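Local coordinates for Glyoxalase/bleomycin resistance protein/dioxygenase (Nocardioides sp., PDB 4MYM) that is of unknown specific function but is probably a metal-dependent enzyme or antibiotic-binding protein of the glyoxalase, bleomycin resistance and dioxygenase family, at residues Y48-G62 with F66-L80. Sequence-based numbering, arbitrary orientation.
Sequences YTTKLGYTLSSRMPG and FEGPGVILALWDAQL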
ATOM      1  N   TYR A  48       0.371   2.194 -15.049  1.00 21.08           N
ATOM      2  CA  TYR A  48       1.109   2.999 -14.069  1.00 20.96           C
ATOM      3  C   TYR A  48       2.177   3.869 -14.697  1.00 21.71           C
ATOM      4  O   TYR A  48       2.431   4.974 -14.204  1.00 21.62           O
ATOM      5  CB  TYR A  48       1.693   2.135 -12.939  1.00 20.88           C
ATOM      6  CG  TYR A  48       0.595   1.381 -12.235  1.00 20.56           C
ATOM      7  CD1 TYR A  48      -0.245   2.016 -11.313  1.00 21.31           C
ATOM      8  CD2 TYR A  48       0.346   0.049 -12.550  1.00 21.00           C
ATOM      9  CE1 TYR A  48      -1.284   1.323 -10.700  1.00 20.76           C
ATOM     10  CE2 TYR A  48      -0.678  -0.650 -11.947  1.00 21.65           C
ATOM     11  CZ  TYR A  48      -1.488  -0.016 -11.036  1.00 20.67           C
ATOM     12  OH  TYR A  48      -2.488  -0.747 -10.466  1.00 22.38           O
ATOM     13  N   THR A  49       2.789   3.373 -15.774  1.00 22.87           N
ATOM     14  CA  THR A  49       3.797   4.130 -16.512  1.00 24.22           C
ATOM     15  C   THR A  49       3.176   5.273 -17.321  1.00 24.55           C
ATOM     16  O   THR A  49       3.513   6.435 -17.114  1.00 23.72           O
ATOM     17  CB  THR A  49       4.620   3.233 -17.457  1.00 24.11           C
ATOM     18  OG1 THR A  49       3.744   2.502 -18.327  1.00 26.02           O
ATOM     19  CG2 THR A  49       5.457   2.249 -16.654  1.00 24.85           C
ATOM     20  N   THR A  50       2.259   4.951 -18.227  1.00 26.19           N
ATOM     21  CA  THR A  50       1.744   5.978 -19.155  1.00 27.17           C
ATOM     22  C   THR A  50       0.722   6.924 -18.516  1.00 26.95           C
ATOM     23  O   THR A  50       0.703   8.111 -18.840  1.00 28.20           O
ATOM     24  CB  THR A  50       1.133   5.360 -20.420  1.00 27.49           C
ATOM     25  OG1 THR A  50      -0.098   4.725 -20.083  1.00 27.21           O
ATOM     26  CG2 THR A  50       2.094   4.351 -21.046  1.00 28.38           C
ATOM     27  N   LYS A  51      -0.111   6.420 -17.606  1.00 26.33           N
ATOM     28  CA  LYS A  51      -1.154   7.254 -16.992  1.00 26.19           C
ATOM     29  C   LYS A  51      -0.672   7.985 -15.758  1.00 24.64           C
ATOM     30  O   LYS A  51      -1.011   9.155 -15.565  1.00 23.59           O
ATOM     31  CB  LYS A  51      -2.386   6.439 -16.615  1.00 28.41           C
ATOM     32  CG  LYS A  51      -2.939   5.555 -17.715  1.00 31.24           C
ATOM     33  CD  LYS A  51      -3.508   6.359 -18.852  1.00 34.02           C
ATOM     34  CE  LYS A  51      -4.249   5.471 -19.848  1.00 36.27           C
ATOM     35  NZ  LYS A  51      -5.342   4.707 -19.199  1.00 37.10           N
ATOM     36  N   LEU A  52       0.094   7.304 -14.901  1.00 22.41           N
ATOM     37  CA  LEU A  52       0.529   7.914 -13.642  1.00 21.79           C
ATOM     38  C   LEU A  52       2.007   8.313 -13.569  1.00 22.08           C
ATOM     39  O   LEU A  52       2.418   8.887 -12.569  1.00 23.24           O
ATOM     40  CB  LEU A  52       0.189   6.997 -12.459  1.00 21.64           C
ATOM     41  CG  LEU A  52      -1.278   6.619 -12.303  1.00 21.81           C
ATOM     42  CD1 LEU A  52      -1.469   5.799 -11.041  1.00 22.07           C
ATOM     43  CD2 LEU A  52      -2.141   7.883 -12.280  1.00 22.25           C
ATOM     44  N   GLY A  53       2.791   8.003 -14.601  1.00 21.93           N
ATOM     45  CA  GLY A  53       4.171   8.488 -14.713  1.00 22.02           C
ATOM     46  C   GLY A  53       5.226   7.742 -13.924  1.00 21.69           C
ATOM     47  O   GLY A  53       6.304   8.289 -13.655  1.00 20.97           O
ATOM     48  N   TYR A  54       4.933   6.496 -13.548  1.00 20.80           N
ATOM     49  CA  TYR A  54       5.923   5.673 -12.864  1.00 19.97           C
ATOM     50  C   TYR A  54       6.958   5.200 -13.871  1.00 21.06           C
ATOM     51  O   TYR A  54       6.673   5.095 -15.075  1.00 22.46           O
ATOM     52  CB  TYR A  54       5.248   4.490 -12.134  1.00 18.85           C
ATOM     53  CG  TYR A  54       4.606   4.882 -10.816  1.00 17.55           C
ATOM     54  CD1 TYR A  54       3.273   5.281 -10.757  1.00 16.71           C
ATOM     55  CD2 TYR A  54       5.330   4.858  -9.624  1.00 16.82           C
ATOM     56  CE1 TYR A  54       2.686   5.652  -9.561  1.00 16.57           C
ATOM     57  CE2 TYR A  54       4.743   5.220  -8.433  1.00 16.86           C
ATOM     58  CZ  TYR A  54       3.419   5.619  -8.406  1.00 15.98           C
ATOM     59  OH  TYR A  54       2.832   5.988  -7.217  1.00 16.25           O
ATOM     60  N   THR A  55       8.173   4.942 -13.393  1.00 22.54           N
ATOM     61  CA  THR A  55       9.245   4.447 -14.259  1.00 24.96           C
ATOM     62  C   THR A  55       9.696   3.065 -13.792  1.00 24.33           C
ATOM     63  O   THR A  55       9.980   2.881 -12.612  1.00 22.39           O
ATOM     64  CB  THR A  55      10.454   5.404 -14.238  1.00 26.03           C
ATOM     65  OG1 THR A  55      10.034   6.695 -14.686  1.00 27.20           O
ATOM     66  CG2 THR A  55      11.579   4.894 -15.150  1.00 27.12           C
ATOM     67  N   LEU A  56       9.760   2.116 -14.724  1.00 25.20           N
ATOM     68  CA  LEU A  56      10.215   0.754 -14.433  1.00 26.27           C
ATOM     69  C   LEU A  56      11.627   0.745 -13.861  1.00 27.38           C
ATOM     70  O   LEU A  56      12.518   1.451 -14.344  1.00 25.84           O
ATOM     71  CB  LEU A  56      10.176  -0.121 -15.688  1.00 27.42           C
ATOM     72  CG  LEU A  56       8.813  -0.696 -16.054  1.00 28.33           C
ATOM     73  CD1 LEU A  56       8.828  -1.212 -17.488  1.00 28.83           C
ATOM     74  CD2 LEU A  56       8.397  -1.795 -15.077  1.00 28.19           C
ATOM     75  N   SER A  57      11.803  -0.055 -12.817  1.00 26.48           N
ATOM     76  CA  SER A  57      13.059  -0.155 -12.091  1.00 27.63           C
ATOM     77  C   SER A  57      13.636  -1.565 -12.225  1.00 27.77           C
ATOM     78  O   SER A  57      14.840  -1.731 -12.437  1.00 27.66           O
ATOM     79  CB  SER A  57      12.825   0.189 -10.619  1.00 28.52           C
ATOM     80  OG  SER A  57      14.041   0.208  -9.892  1.00 30.53           O
ATOM     81  N   SER A  58      12.772  -2.577 -12.110  1.00 26.85           N
ATOM     82  CA  SER A  58      13.210  -3.963 -12.202  1.00 26.56           C
ATOM     83  C   SER A  58      12.100  -4.868 -12.694  1.00 26.29           C
ATOM     84  O   SER A  58      10.914  -4.525 -12.626  1.00 25.19           O
ATOM     85  CB  SER A  58      13.740  -4.461 -10.854  1.00 27.15           C
ATOM     86  OG  SER A  58      12.694  -4.784  -9.960  1.00 26.38           O
ATOM     87  N   ARG A  59      12.512  -6.020 -13.212  1.00 26.98           N
ATOM     88  CA  ARG A  59      11.604  -7.057 -13.678  1.00 27.63           C
ATOM     89  C   ARG A  59      12.074  -8.449 -13.283  1.00 27.77           C
ATOM     90  O   ARG A  59      13.256  -8.741 -13.354  1.00 27.12           O
ATOM     91  CB  ARG A  59      11.530  -7.023 -15.192  1.00 29.13           C
ATOM     92  CG  ARG A  59      10.542  -6.029 -15.761  1.00 29.66           C
ATOM     93  CD  ARG A  59      10.382  -6.322 -17.237  1.00 30.29           C
ATOM     94  NE  ARG A  59       9.533  -5.363 -17.921  1.00 30.53           N
ATOM     95  CZ  ARG A  59       8.222  -5.477 -18.088  1.00 30.63           C
ATOM     96  NH1 ARG A  59       7.533  -6.500 -17.575  1.00 32.04           N
ATOM     97  NH2 ARG A  59       7.591  -4.528 -18.749  1.00 31.66           N
HETATM   98  N   MSE A  60      11.141  -9.301 -12.877  1.00 27.44           N
HETATM   99  CA  MSE A  60      11.425 -10.714 -12.652  1.00 28.82           C
HETATM  100  C   MSE A  60      10.241 -11.441 -13.203  1.00 27.99           C
HETATM  101  O   MSE A  60       9.250 -10.805 -13.591  1.00 27.18           O
HETATM  102  CB  MSE A  60      11.645 -10.982 -11.162  1.00 30.29           C
HETATM  103  CG  MSE A  60      12.935 -10.364 -10.633  1.00 32.82           C
HETATM  104 SE   MSE A  60      14.515 -11.242 -11.451  1.00 39.17          SE
HETATM  105  CE  MSE A  60      14.463 -12.874 -10.338  1.00 35.99           C
ATOM    106  N   PRO A  61      10.311 -12.782 -13.272  1.00 27.81           N
ATOM    107  CA  PRO A  61       9.134 -13.466 -13.789  1.00 27.43           C
ATOM    108  C   PRO A  61       7.867 -13.051 -13.040  1.00 26.64           C
ATOM    109  O   PRO A  61       7.828 -13.074 -11.793  1.00 25.70           O
ATOM    110  CB  PRO A  61       9.470 -14.949 -13.578  1.00 28.46           C
ATOM    111  CG  PRO A  61      10.957 -14.986 -13.695  1.00 28.05           C
ATOM    112  CD  PRO A  61      11.439 -13.711 -13.066  1.00 27.87           C
ATOM    113  N   GLY A  62       6.864 -12.643 -13.820  1.00 25.38           N
ATOM    114  CA  GLY A  62       5.581 -12.146 -13.328  1.00 25.12           C
ATOM    115  C   GLY A  62       5.669 -10.972 -12.371  1.00 24.32           C
ATOM    116  O   GLY A  62       4.762 -10.745 -11.581  1.00 23.62           O
ATOM    117  N   PHE A  66       8.719  -0.184  -9.725  1.00 20.41           N
ATOM    118  CA  PHE A  66       9.011   1.145 -10.230  1.00 22.02           C
ATOM    119  C   PHE A  66       9.981   1.878  -9.325  1.00 23.53           C
ATOM    120  O   PHE A  66      10.199   1.483  -8.171  1.00 24.15           O
ATOM    121  CB  PHE A  66       7.717   1.937 -10.367  1.00 21.41           C
ATOM    122  CG  PHE A  66       6.693   1.258 -11.220  1.00 20.52           C
ATOM    123  CD1 PHE A  66       6.889   1.128 -12.578  1.00 20.60           C
ATOM    124  CD2 PHE A  66       5.536   0.744 -10.662  1.00 20.77           C
ATOM    125  CE1 PHE A  66       5.952   0.503 -13.381  1.00 20.31           C
ATOM    126  CE2 PHE A  66       4.593   0.108 -11.451  1.00 20.65           C
ATOM    127  CZ  PHE A  66       4.803  -0.018 -12.818  1.00 20.79           C
ATOM    128  N   GLU A  67      10.550   2.954  -9.858  1.00 25.78           N
ATOM    129  CA  GLU A  67      11.571   3.731  -9.160  1.00 27.50           C
ATOM    130  C   GLU A  67      10.989   4.532  -8.001  1.00 27.92           C
ATOM    131  O   GLU A  67       9.823   4.943  -8.031  1.00 26.98           O
ATOM    132  CB  GLU A  67      12.291   4.679 -10.137  1.00 30.84           C
ATOM    133  CG  GLU A  67      13.247   3.962 -11.081  1.00 33.55           C
ATOM    134  CD  GLU A  67      14.065   4.902 -11.961  1.00 37.75           C
ATOM    135  OE1 GLU A  67      13.653   6.071 -12.183  1.00 39.06           O
ATOM    136  OE2 GLU A  67      15.129   4.453 -12.444  1.00 41.61           O
ATOM    137  N   GLY A  68      11.811   4.732  -6.970  1.00 26.64           N
ATOM    138  CA  GLY A  68      11.486   5.649  -5.883  1.00 26.17           C
ATOM    139  C   GLY A  68      11.701   7.075  -6.366  1.00 26.98           C
ATOM    140  O   GLY A  68      11.827   7.305  -7.567  1.00 26.48           O
ATOM    141  N   PRO A  69      11.772   8.045  -5.440  1.00 27.97           N
ATOM    142  CA  PRO A  69      11.810   7.912  -3.981  1.00 27.96           C
ATOM    143  C   PRO A  69      10.468   7.586  -3.341  1.00 27.46           C
ATOM    144  O   PRO A  69       9.434   7.576  -4.020  1.00 27.28           O
ATOM    145  CB  PRO A  69      12.278   9.300  -3.525  1.00 29.19           C
ATOM    146  CG  PRO A  69      11.720  10.215  -4.557  1.00 29.61           C
ATOM    147  CD  PRO A  69      11.819   9.461  -5.856  1.00 28.89           C
ATOM    148  N   GLY A  70      10.498   7.349  -2.031  1.00 25.58           N
ATOM    149  CA  GLY A  70       9.300   7.021  -1.263  1.00 25.36           C
ATOM    150  C   GLY A  70       9.011   5.538  -1.376  1.00 24.66           C
ATOM    151  O   GLY A  70       9.866   4.756  -1.791  1.00 25.61           O
ATOM    152  N   VAL A  71       7.795   5.145  -1.024  1.00 23.78           N
ATOM    153  CA  VAL A  71       7.402   3.741  -1.120  1.00 23.97           C
ATOM    154  C   VAL A  71       7.558   3.241  -2.566  1.00 22.42           C
ATOM    155  O   VAL A  71       7.280   3.963  -3.528  1.00 22.55           O
ATOM    156  CB  VAL A  71       5.966   3.519  -0.579  1.00 24.97           C
ATOM    157  CG1 VAL A  71       4.937   4.106  -1.527  1.00 25.74           C
ATOM    158  CG2 VAL A  71       5.694   2.036  -0.361  1.00 27.13           C
ATOM    159  N   ILE A  72       8.056   2.021  -2.715  1.00 20.27           N
ATOM    160  CA  ILE A  72       8.265   1.425  -4.019  1.00 20.04           C
ATOM    161  C   ILE A  72       6.951   0.762  -4.431  1.00 20.16           C
ATOM    162  O   ILE A  72       6.410  -0.054  -3.688  1.00 19.11           O
ATOM    163  CB  ILE A  72       9.383   0.370  -3.996  1.00 20.95           C
ATOM    164  CG1 ILE A  72      10.725   1.013  -3.597  1.00 21.49           C
ATOM    165  CG2 ILE A  72       9.474  -0.365  -5.335  1.00 20.91           C
ATOM    166  CD1 ILE A  72      11.186   2.137  -4.503  1.00 22.61           C
ATOM    167  N   LEU A  73       6.425   1.145  -5.593  1.00 18.49           N
ATOM    168  CA  LEU A  73       5.225   0.503  -6.122  1.00 18.07           C
ATOM    169  C   LEU A  73       5.647  -0.679  -6.965  1.00 17.22           C
ATOM    170  O   LEU A  73       6.526  -0.553  -7.829  1.00 17.74           O
ATOM    171  CB  LEU A  73       4.407   1.484  -6.954  1.00 17.87           C
ATOM    172  CG  LEU A  73       3.112   0.964  -7.584  1.00 17.63           C
ATOM    173  CD1 LEU A  73       2.081   0.556  -6.541  1.00 17.54           C
ATOM    174  CD2 LEU A  73       2.554   2.061  -8.474  1.00 17.74           C
ATOM    175  N   ALA A  74       5.011  -1.821  -6.717  1.00 16.79           N
ATOM    176  CA  ALA A  74       5.340  -3.070  -7.389  1.00 16.73           C
ATOM    177  C   ALA A  74       4.082  -3.812  -7.855  1.00 16.66           C
ATOM    178  O   ALA A  74       2.969  -3.555  -7.378  1.00 15.69           O
ATOM    179  CB  ALA A  74       6.166  -3.955  -6.459  1.00 16.95           C
ATOM    180  N   LEU A  75       4.270  -4.707  -8.818  1.00 17.06           N
ATOM    181  CA  LEU A  75       3.192  -5.536  -9.341  1.00 17.91           C
ATOM    182  C   LEU A  75       3.666  -6.972  -9.424  1.00 17.96           C
ATOM    183  O   LEU A  75       4.748  -7.236  -9.928  1.00 18.78           O
ATOM    184  CB  LEU A  75       2.794  -5.070 -10.740  1.00 19.10           C
ATOM    185  CG  LEU A  75       2.618  -3.562 -10.960  1.00 20.13           C
ATOM    186  CD1 LEU A  75       2.598  -3.251 -12.457  1.00 20.86           C
ATOM    187  CD2 LEU A  75       1.357  -3.070 -10.279  1.00 20.59           C
ATOM    188  N   TRP A  76       2.826  -7.899  -9.001  1.00 18.84           N
ATOM    189  CA  TRP A  76       3.201  -9.307  -8.970  1.00 19.57           C
ATOM    190  C   TRP A  76       1.992 -10.146  -9.373  1.00 19.26           C
ATOM    191  O   TRP A  76       0.918 -10.029  -8.781  1.00 19.21           O
ATOM    192  CB  TRP A  76       3.668  -9.674  -7.561  1.00 19.58           C
ATOM    193  CG  TRP A  76       4.513 -10.921  -7.450  1.00 20.56           C
ATOM    194  CD1 TRP A  76       4.868 -11.794  -8.443  1.00 21.94           C
ATOM    195  CD2 TRP A  76       5.088 -11.427  -6.250  1.00 21.34           C
ATOM    196  NE1 TRP A  76       5.644 -12.820  -7.921  1.00 21.27           N
ATOM    197  CE2 TRP A  76       5.783 -12.614  -6.577  1.00 21.62           C
ATOM    198  CE3 TRP A  76       5.092 -10.987  -4.928  1.00 21.25           C
ATOM    199  CZ2 TRP A  76       6.475 -13.357  -5.625  1.00 21.46           C
ATOM    200  CZ3 TRP A  76       5.778 -11.738  -3.981  1.00 22.42           C
ATOM    201  CH2 TRP A  76       6.461 -12.908  -4.343  1.00 21.61           C
ATOM    202  N   ASP A  77       2.176 -10.975 -10.394  1.00 20.31           N
ATOM    203  CA  ASP A  77       1.111 -11.823 -10.904  1.00 22.01           C
ATOM    204  C   ASP A  77       0.601 -12.782  -9.839  1.00 21.87           C
ATOM    205  O   ASP A  77       1.408 -13.441  -9.167  1.00 20.54           O
ATOM    206  CB  ASP A  77       1.620 -12.644 -12.087  1.00 24.06           C
ATOM    207  CG  ASP A  77       0.541 -13.537 -12.659  1.00 26.31           C
ATOM    208  OD1 ASP A  77      -0.332 -13.009 -13.379  1.00 27.27           O
ATOM    209  OD2 ASP A  77       0.553 -14.745 -12.351  1.00 27.10           O
ATOM    210  N   ALA A  78      -0.728 -12.872  -9.708  1.00 21.22           N
ATOM    211  CA  ALA A  78      -1.378 -13.704  -8.691  1.00 22.61           C
ATOM    212  C   ALA A  78      -1.015 -15.193  -8.799  1.00 23.12           C
ATOM    213  O   ALA A  78      -0.798 -15.857  -7.783  1.00 22.20           O
ATOM    214  CB  ALA A  78      -2.898 -13.544  -8.765  1.00 22.54           C
ATOM    215  N   GLN A  79      -0.993 -15.717 -10.019  1.00 24.40           N
ATOM    216  CA  GLN A  79      -0.663 -17.134 -10.232  1.00 26.43           C
ATOM    217  C   GLN A  79       0.764 -17.442  -9.765  1.00 25.39           C
ATOM    218  O   GLN A  79       0.988 -18.429  -9.053  1.00 24.20           O
ATOM    219  CB  GLN A  79      -0.842 -17.521 -11.703  1.00 30.27           C
ATOM    220  CG  GLN A  79      -0.728 -19.016 -11.978  1.00 34.21           C
ATOM    221  CD  GLN A  79      -1.207 -19.410 -13.378  1.00 38.03           C
ATOM    222  OE1 GLN A  79      -2.080 -18.762 -13.967  1.00 42.60           O
ATOM    223  NE2 GLN A  79      -0.643 -20.489 -13.907  1.00 39.53           N
ATOM    224  N   LEU A  80       1.710 -16.583 -10.143  1.00 24.11           N
ATOM    225  CA  LEU A  80       3.103 -16.728  -9.685  1.00 25.49           C
ATOM    226  C   LEU A  80       3.282 -16.668  -8.170  1.00 23.11           C
ATOM    227  O   LEU A  80       4.076 -17.438  -7.604  1.00 21.99           O
ATOM    228  CB  LEU A  80       4.032 -15.705 -10.350  1.00 28.37           C
ATOM    229  CG  LEU A  80       4.889 -16.211 -11.519  1.00 31.66           C
ATOM    230  CD1 LEU A  80       5.942 -15.181 -11.841  1.00 32.57           C
ATOM    231  CD2 LEU A  80       5.576 -17.542 -11.234  1.00 31.84           C
TER
HETATM  232  O   HOH W   1       8.684   5.677 -10.625  1.00 18.92           O
HETATM  233  O   HOH W   2      12.737   0.566  -7.173  1.00 29.33           O
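Phe66 holds CG anti to its own carbonyl carbon (chi1 -56°), and one face of its ring meets Tyr54 CB, offset toward the rim, in a CH-pi contact. With CG anti to the backbone N (chi1 180°), Leu73 reaches Tyr54, and CD2 sits over the centre of one ring face, 3.7 Å from its centroid. The Tyr54 and Phe66 rings are inclined to each other at 44°. Around the Phe66 ring, CZ meets Tyr48 CB, and CE1 touches Thr49 CG2 and Leu56 CD2. Farther along, Tyr48 CE2 packs on Leu75 CD2 at 3.6 Å, while its hydroxyl bonds to Glu147. These contacts seat the end of helix 41-51 against the four-stranded mixed sheet. The order strand, helix, three strands is consistent with the βαβββ arrangement of the vicinal oxygen chelate fold. Strand 63-66 runs between strands 56-60 and 72-77, so the direct backbone hydrogen bonds between the segments fall at its two ends. At one end, Glu67 N donates to Thr55 O (2.8 Å). One water joins Thr55 N to Glu67 O, and a second links Ser57 OG to Phe66 O. At the other, Asp77 N donates in the carbonyl plane to Gly62 O (2.9 Å), which also sits at the Trp76 ring edge, 3.3 Å from CD1. Asp77 N-caps helix 78-85, its OD2 accepting from Leu80 N through the anti lone pair. Trp76 packs edge-to-face with Trp134 of the second subunit.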